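Local atomic coordinates of trehalose-6-phosphate phosphatase (Candida albicans, PDB entry 5DXF), a protein that belongs to glycosyltransferase family 20, in the GT-B clan, whose members pair two Rossmann-like domains across a cleft. Residues E443-Q448 against E505-N510; N65-S70 against M437-L442. All blocks are in the same frame, centred on the assembly; numbering follows the deposited sequence.

Contact 1: residues E443-Q448 against E505-N510; sequences EFVICQ and EKVLSN
Val507 pushes its CG2 methyl against the branch of Val445, 4.0 Å from Val445 CG1 and nearly as close to the carbon that carries it: CB of Val445 lies 4.1 Å from CG2 of Val507. The two side chains point at each other from their helices and meet at a slant. In Val445, CG1 stands anti to the backbone N (chi1 171°), which turns this methyl to Val507. The other methyl of Val507, CG1, reaches the flank of Ile446, whose CG1 approaches to 4.3 Å. Val507 thus straddles two consecutive residues of the facing helix, one methyl for each. At the nearest point CA of Val445 and CA of Val507 are 7.7 Å apart, and no hydrogen bond joins the two segments. This is buried, apolar helix-to-helix packing, probably within the C-terminal Rossmann-like half of the GT-B fold.

Around it the helices continue the packing. Val445 also touches Glu500 and Leu503, earlier on helix 493-509, while Ile446 leans on Thr303, Ile306 and Glu307 of helix 303-311. On another flank of helix 439-447, Cys447 packs against Leu422 and Arg423 of helix 415-424, and Glu443 OE2 hydrogen-bonds Tyr418 OH there; helix 439-447 itself leads on toward strand 455-458.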
ATOM      1  N   GLU A 443      -7.463   0.901  -9.127  1.00 50.32           N
ATOM      2  CA  GLU A 443      -6.997   0.581 -10.477  1.00 52.20           C
ATOM      3  C   GLU A 443      -8.036  -0.221 -11.262  1.00 48.10           C
ATOM      4  O   GLU A 443      -8.269   0.037 -12.445  1.00 39.45           O
ATOM      5  CB  GLU A 443      -5.676  -0.187 -10.417  1.00 51.35           C
ATOM      6  CG  GLU A 443      -4.451   0.710 -10.360  1.00 59.81           C
ATOM      7  CD  GLU A 443      -3.229   0.007  -9.802  1.00 61.44           C
ATOM      8  OE1 GLU A 443      -2.132   0.604  -9.840  1.00 56.06           O
ATOM      9  OE2 GLU A 443      -3.366  -1.136  -9.319  1.00 58.01           O
ATOM     10  N   PHE A 444      -8.658  -1.186 -10.591  1.00 44.05           N
ATOM     11  CA  PHE A 444      -9.716  -1.993 -11.190  1.00 47.57           C
ATOM     12  C   PHE A 444     -10.895  -1.128 -11.621  1.00 53.37           C
ATOM     13  O   PHE A 444     -11.423  -1.287 -12.729  1.00 41.53           O
ATOM     14  CB  PHE A 444     -10.186  -3.068 -10.206  1.00 38.30           C
ATOM     15  CG  PHE A 444     -11.462  -3.753 -10.612  1.00 38.07           C
ATOM     16  CD1 PHE A 444     -11.445  -4.800 -11.522  1.00 26.34           C
ATOM     17  CD2 PHE A 444     -12.680  -3.359 -10.074  1.00 36.53           C
ATOM     18  CE1 PHE A 444     -12.617  -5.437 -11.893  1.00 34.89           C
ATOM     19  CE2 PHE A 444     -13.857  -3.988 -10.441  1.00 34.62           C
ATOM     20  CZ  PHE A 444     -13.825  -5.031 -11.351  1.00 41.59           C
ATOM     21  N   VAL A 445     -11.310  -0.220 -10.740  1.00 51.24           N
ATOM     22  CA  VAL A 445     -12.426   0.669 -11.041  1.00 49.53           C
ATOM     23  C   VAL A 445     -12.110   1.511 -12.275  1.00 62.03           C
ATOM     24  O   VAL A 445     -12.970   1.695 -13.139  1.00 51.34           O
ATOM     25  CB  VAL A 445     -12.772   1.589  -9.847  1.00 50.65           C
ATOM     26  CG1 VAL A 445     -13.781   2.643 -10.260  1.00 55.02           C
ATOM     27  CG2 VAL A 445     -13.318   0.772  -8.687  1.00 51.45           C
ATOM     28  N   ILE A 446     -10.875   2.007 -12.367  1.00 53.10           N
ATOM     29  CA  ILE A 446     -10.463   2.723 -13.576  1.00 50.04           C
ATOM     30  C   ILE A 446     -10.570   1.819 -14.805  1.00 58.51           C
ATOM     31  O   ILE A 446     -11.096   2.219 -15.850  1.00 57.30           O
ATOM     32  CB  ILE A 446      -9.015   3.252 -13.488  1.00 54.92           C
ATOM     33  CG1 ILE A 446      -8.890   4.342 -12.426  1.00 51.36           C
ATOM     34  CG2 ILE A 446      -8.563   3.789 -14.837  1.00 53.81           C
ATOM     35  CD1 ILE A 446      -7.511   4.944 -12.370  1.00 51.91           C
ATOM     36  N   CYS A 447     -10.075   0.594 -14.664  1.00 59.57           N
ATOM     37  CA  CYS A 447     -10.035  -0.357 -15.769  1.00 50.33           C
ATOM     38  C   CYS A 447     -11.417  -0.830 -16.200  1.00 52.81           C
ATOM     39  O   CYS A 447     -11.561  -1.440 -17.258  1.00 60.27           O
ATOM     40  CB  CYS A 447      -9.179  -1.570 -15.392  1.00 51.28           C
ATOM     41  SG  CYS A 447      -7.403  -1.249 -15.319  1.00 62.80           S
ATOM     42  N   GLN A 448     -12.428  -0.559 -15.381  1.00 52.49           N
ATOM     43  CA  GLN A 448     -13.774  -1.029 -15.686  1.00 54.68           C
ATOM     44  C   GLN A 448     -14.736   0.067 -16.124  1.00 54.17           C
ATOM     45  O   GLN A 448     -15.935  -0.175 -16.196  1.00 47.96           O
ATOM     46  CB  GLN A 448     -14.369  -1.749 -14.473  1.00 53.44           C
ATOM     47  CG  GLN A 448     -13.732  -3.086 -14.192  1.00 52.35           C
ATOM     48  CD  GLN A 448     -13.845  -4.039 -15.361  1.00 59.36           C
ATOM     49  OE1 GLN A 448     -14.826  -4.016 -16.103  1.00 57.30           O
ATOM     50  NE2 GLN A 448     -12.839  -4.885 -15.534  1.00 51.40           N
ATOM     51  N   GLU A 505     -16.059   8.152 -10.744  1.00 67.52           N
ATOM     52  CA  GLU A 505     -15.858   9.558 -10.397  1.00 66.30           C
ATOM     53  C   GLU A 505     -15.401   9.712  -8.942  1.00 58.70           C
ATOM     54  O   GLU A 505     -14.701  10.671  -8.613  1.00 56.82           O
ATOM     55  CB  GLU A 505     -17.125  10.386 -10.657  1.00 63.71           C
ATOM     56  CG  GLU A 505     -18.437   9.677 -10.413  1.00 68.97           C
ATOM     57  CD  GLU A 505     -19.599  10.639 -10.397  1.00 85.97           C
ATOM     58  OE1 GLU A 505     -19.943  11.187 -11.468  1.00 98.85           O
ATOM     59  OE2 GLU A 505     -20.163  10.857  -9.303  1.00 86.24           O
ATOM     60  N   LYS A 506     -15.763   8.763  -8.078  1.00 55.24           N
ATOM     61  CA  LYS A 506     -15.291   8.823  -6.695  1.00 58.95           C
ATOM     62  C   LYS A 506     -13.778   8.612  -6.615  1.00 60.35           C
ATOM     63  O   LYS A 506     -13.096   9.245  -5.807  1.00 58.47           O
ATOM     64  CB  LYS A 506     -16.003   7.799  -5.812  1.00 62.74           C
ATOM     65  CG  LYS A 506     -15.783   8.043  -4.323  1.00 71.13           C
ATOM     66  CD  LYS A 506     -16.222   9.453  -3.931  1.00 76.13           C
ATOM     67  CE  LYS A 506     -15.894   9.772  -2.479  1.00 71.44           C
ATOM     68  NZ  LYS A 506     -14.432   9.701  -2.205  1.00 71.81           N
ATOM     69  N   VAL A 507     -13.263   7.718  -7.456  1.00 52.60           N
ATOM     70  CA  VAL A 507     -11.829   7.469  -7.558  1.00 55.03           C
ATOM     71  C   VAL A 507     -11.126   8.656  -8.210  1.00 61.54           C
ATOM     72  O   VAL A 507     -10.056   9.078  -7.767  1.00 58.74           O
ATOM     73  CB  VAL A 507     -11.533   6.186  -8.370  1.00 62.76           C
ATOM     74  CG1 VAL A 507     -10.054   6.084  -8.706  1.00 46.71           C
ATOM     75  CG2 VAL A 507     -11.981   4.958  -7.595  1.00 52.81           C
ATOM     76  N   LEU A 508     -11.755   9.173  -9.252  1.00 63.88           N
ATOM     77  CA  LEU A 508     -11.245  10.294 -10.001  1.00 59.91           C
ATOM     78  C   LEU A 508     -11.202  11.536  -9.127  1.00 68.03           C
ATOM     79  O   LEU A 508     -10.451  12.465  -9.386  1.00 63.42           O
ATOM     80  CB  LEU A 508     -12.085  10.503 -11.246  1.00 66.72           C
ATOM     81  CG  LEU A 508     -11.545   9.805 -12.497  1.00 75.49           C
ATOM     82  CD1 LEU A 508     -11.978   8.354 -12.567  1.00 68.10           C
ATOM     83  CD2 LEU A 508     -11.952  10.544 -13.754  1.00 61.94           C
ATOM     84  N   SER A 509     -12.031  11.549  -8.095  1.00 60.95           N
ATOM     85  CA  SER A 509     -12.069  12.651  -7.149  1.00 60.87           C
ATOM     86  C   SER A 509     -10.743  12.830  -6.438  1.00 64.75           C
ATOM     87  O   SER A 509     -10.293  13.947  -6.228  1.00 71.39           O
ATOM     88  CB  SER A 509     -13.147  12.394  -6.111  1.00 20.00           C
ATOM     89  OG  SER A 509     -14.221  13.283  -6.281  1.00 20.00           O
ATOM     90  N   ASN A 510     -10.111  11.735  -6.052  1.00 70.08           N
ATOM     91  CA  ASN A 510      -8.792  11.829  -5.465  1.00 65.76           C
ATOM     92  C   ASN A 510      -7.740  11.225  -6.379  1.00 63.13           C
ATOM     93  O   ASN A 510      -7.626  10.022  -6.495  1.00 70.24           O
ATOM     94  CB  ASN A 510      -8.796  11.134  -4.105  1.00 66.06           C
ATOM     95  CG  ASN A 510      -7.544  11.401  -3.302  1.00 64.55           C
ATOM     96  OD1 ASN A 510      -7.060  12.519  -3.235  1.00 67.30           O
ATOM     97  ND2 ASN A 510      -7.022  10.365  -2.676  1.00 65.73           N
TER

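Contact 2: residues N65-S70 against M437-L442; sequences NSALYS and MNTTSL
Thr439, in the first turn of helix 439-447, faces Ser66 and Ala67 in the first turn of helix 66-76, so two helix N-terminal ends meet here between what are probably the two Rossmann-like halves of a GT-B fold. The van der Waals part is slight. Thr439 spreads its two branches over neighbouring residues: methyl CG2 lies 3.9 Å from Ser66 OG, and hydroxyl OG1 lies 4.1 Å from the methyl CB of Ala67. Each pairing sets a polar atom against a methyl, and no hydrogen bond crosses. The beta-branch supplies the fork, and the rotamer aims it: CG2 is anti to the backbone N while OG1 sits beside that N (chi1 -62°).

Packing behind the interface differs on the two sides. Leu68 rests on Met37 of strand 34-37 and on His229, whereas Ser441 lies against Ile430, Leu455 and Leu457 of strands 428-430 and 455-458.

Hydrogen bonds also shape the helix start that presents Thr439. Asn438 is its N-cap, and its own backbone N is bonded to Thr463 OG1. Ser441 OG donates to the main-chain Asn438 O at 2.6 Å, and Ser441 N reaches the capping oxygen, Asn438 OD1, at 2.9 Å with a bent N-H...O angle of 136°.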
ATOM      1  N   ASN A  65       4.930   0.030  -4.197  1.00 73.63           N
ATOM      2  CA  ASN A  65       4.711   1.321  -3.579  1.00 76.27           C
ATOM      3  C   ASN A  65       4.187   2.294  -4.602  1.00 69.40           C
ATOM      4  O   ASN A  65       4.513   3.468  -4.583  1.00 71.48           O
ATOM      5  CB  ASN A  65       5.965   1.819  -2.882  1.00 78.43           C
ATOM      6  CG  ASN A  65       6.139   1.205  -1.506  1.00 82.19           C
ATOM      7  OD1 ASN A  65       5.174   1.009  -0.777  1.00 79.10           O
ATOM      8  ND2 ASN A  65       7.371   0.888  -1.153  1.00 83.79           N
ATOM      9  N   SER A  66       3.392   1.759  -5.518  1.00 69.80           N
ATOM     10  CA  SER A  66       3.028   2.426  -6.752  1.00 65.94           C
ATOM     11  C   SER A  66       2.267   3.732  -6.581  1.00 62.33           C
ATOM     12  O   SER A  66       2.535   4.689  -7.283  1.00 65.42           O
ATOM     13  CB  SER A  66       2.220   1.473  -7.626  1.00 55.69           C
ATOM     14  OG  SER A  66       0.994   1.148  -7.016  1.00 61.49           O
ATOM     15  N   ALA A  67       1.317   3.774  -5.664  1.00 56.92           N
ATOM     16  CA  ALA A  67       0.621   5.013  -5.402  1.00 52.20           C
ATOM     17  C   ALA A  67       1.636   5.998  -4.868  1.00 55.73           C
ATOM     18  O   ALA A  67       1.678   7.140  -5.274  1.00 58.35           O
ATOM     19  CB  ALA A  67      -0.487   4.790  -4.402  1.00 43.38           C
ATOM     20  N   LEU A  68       2.483   5.515  -3.975  1.00 58.05           N
ATOM     21  CA  LEU A  68       3.590   6.280  -3.407  1.00 56.35           C
ATOM     22  C   LEU A  68       4.603   6.692  -4.463  1.00 59.68           C
ATOM     23  O   LEU A  68       5.018   7.853  -4.517  1.00 65.84           O
ATOM     24  CB  LEU A  68       4.302   5.475  -2.314  1.00 65.10           C
ATOM     25  CG  LEU A  68       5.439   6.189  -1.586  1.00 71.12           C
ATOM     26  CD1 LEU A  68       4.934   7.453  -0.880  1.00 74.51           C
ATOM     27  CD2 LEU A  68       6.124   5.230  -0.610  1.00 74.62           C
ATOM     28  N   TYR A  69       5.004   5.743  -5.286  1.00 66.16           N
ATOM     29  CA  TYR A  69       5.970   6.007  -6.327  1.00 64.32           C
ATOM     30  C   TYR A  69       5.412   7.020  -7.308  1.00 62.70           C
ATOM     31  O   TYR A  69       6.112   7.893  -7.781  1.00 54.57           O
ATOM     32  CB  TYR A  69       6.353   4.710  -7.021  1.00 64.50           C
ATOM     33  CG  TYR A  69       7.234   3.837  -6.166  1.00 80.94           C
ATOM     34  CD1 TYR A  69       8.155   4.393  -5.305  1.00 68.95           C
ATOM     35  CD2 TYR A  69       7.137   2.456  -6.211  1.00 78.50           C
ATOM     36  CE1 TYR A  69       8.960   3.600  -4.521  1.00 80.29           C
ATOM     37  CE2 TYR A  69       7.940   1.658  -5.427  1.00 72.71           C
ATOM     38  CZ  TYR A  69       8.850   2.239  -4.586  1.00 83.84           C
ATOM     39  OH  TYR A  69       9.655   1.457  -3.798  1.00 74.73           O
ATOM     40  N   SER A  70       4.129   6.905  -7.593  1.00 64.85           N
ATOM     41  CA  SER A  70       3.482   7.837  -8.482  1.00 62.63           C
ATOM     42  C   SER A  70       3.579   9.225  -7.889  1.00 71.54           C
ATOM     43  O   SER A  70       3.821  10.186  -8.605  1.00 81.24           O
ATOM     44  CB  SER A  70       2.022   7.462  -8.679  1.00 55.06           C
ATOM     45  OG  SER A  70       1.892   6.110  -9.042  1.00 67.39           O
ATOM     46  N   MET A 437      -4.416   1.030   2.524  1.00 62.75           N
ATOM     47  CA  MET A 437      -5.157   1.274   1.292  1.00 64.12           C
ATOM     48  C   MET A 437      -4.989   0.146   0.279  1.00 62.45           C
ATOM     49  O   MET A 437      -3.906  -0.422   0.140  1.00 67.81           O
ATOM     50  CB  MET A 437      -4.720   2.598   0.662  1.00 65.36           C
ATOM     51  CG  MET A 437      -5.656   3.750   0.962  1.00 71.12           C
ATOM     52  SD  MET A 437      -7.327   3.411   0.378  1.00 74.00           S
ATOM     53  CE  MET A 437      -8.266   4.573   1.359  1.00 64.63           C
ATOM     54  N   ASN A 438      -6.070  -0.167  -0.427  1.00 56.52           N
ATOM     55  CA  ASN A 438      -6.023  -1.150  -1.501  1.00 55.02           C
ATOM     56  C   ASN A 438      -5.987  -0.468  -2.864  1.00 54.67           C
ATOM     57  O   ASN A 438      -7.014  -0.029  -3.381  1.00 56.35           O
ATOM     58  CB  ASN A 438      -7.217  -2.101  -1.416  1.00 61.05           C
ATOM     59  CG  ASN A 438      -7.050  -3.324  -2.297  1.00 66.58           C
ATOM     60  OD1 ASN A 438      -7.513  -3.352  -3.438  1.00 61.43           O
ATOM     61  ND2 ASN A 438      -6.380  -4.344  -1.773  1.00 61.55           N
ATOM     62  N   THR A 439      -4.789  -0.379  -3.434  1.00 51.61           N
ATOM     63  CA  THR A 439      -4.570   0.257  -4.729  1.00 57.26           C
ATOM     64  C   THR A 439      -5.273  -0.495  -5.862  1.00 55.42           C
ATOM     65  O   THR A 439      -5.831   0.110  -6.791  1.00 60.49           O
ATOM     66  CB  THR A 439      -3.057   0.348  -5.031  1.00 63.65           C
ATOM     67  OG1 THR A 439      -2.416   1.157  -4.036  1.00 57.18           O
ATOM     68  CG2 THR A 439      -2.806   0.944  -6.403  1.00 63.00           C
ATOM     69  N   THR A 440      -5.248  -1.820  -5.761  1.00 55.19           N
ATOM     70  CA  THR A 440      -5.790  -2.708  -6.783  1.00 54.02           C
ATOM     71  C   THR A 440      -7.268  -2.442  -7.071  1.00 49.70           C
ATOM     72  O   THR A 440      -7.700  -2.516  -8.220  1.00 54.41           O
ATOM     73  CB  THR A 440      -5.609  -4.186  -6.373  1.00 51.29           C
ATOM     74  OG1 THR A 440      -4.217  -4.453  -6.162  1.00 67.74           O
ATOM     75  CG2 THR A 440      -6.141  -5.122  -7.450  1.00 49.17           C
ATOM     76  N   SER A 441      -8.036  -2.125  -6.033  1.00 46.23           N
ATOM     77  CA  SER A 441      -9.458  -1.835  -6.201  1.00 48.29           C
ATOM     78  C   SER A 441      -9.674  -0.583  -7.046  1.00 51.22           C
ATOM     79  O   SER A 441     -10.485  -0.582  -7.974  1.00 47.03           O
ATOM     80  CB  SER A 441     -10.137  -1.676  -4.839  1.00 51.79           C
ATOM     81  OG  SER A 441      -9.474  -0.706  -4.047  1.00 45.42           O
ATOM     82  N   LEU A 442      -8.942   0.476  -6.717  1.00 52.03           N
ATOM     83  CA  LEU A 442      -9.010   1.733  -7.453  1.00 53.42           C
ATOM     84  C   LEU A 442      -8.614   1.537  -8.918  1.00 60.84           C
ATOM     85  O   LEU A 442      -9.342   1.950  -9.836  1.00 50.99           O
ATOM     86  CB  LEU A 442      -8.110   2.776  -6.793  1.00 54.80           C
ATOM     87  CG  LEU A 442      -8.274   2.985  -5.285  1.00 60.15           C
ATOM     88  CD1 LEU A 442      -7.192   3.913  -4.747  1.00 48.46           C
ATOM     89  CD2 LEU A 442      -9.656   3.529  -4.965  1.00 53.24           C
TER

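In the fold
Starting from the N terminus, the chain passes strand 34-37 and enters helix 66-76, whose first turn waits some 370 residues for its partner. Contact 2 closes that very long loop when the start of helix 439-447 arrives, probably bridging the two halves of the fold. Contact 1 opens immediately afterwards on the same helix and closes a much shorter loop, through strands 455-458 and 471-473, tying helix 439-447 to the end of helix 493-509, probably within one half. The loops therefore follow in series, neither nesting nor crossing. Helix 439-447 serves both, and their centres lie about 12 Å apart. They also touch directly: Val507 CG2 packs 3.8 Å from Leu442 CD2.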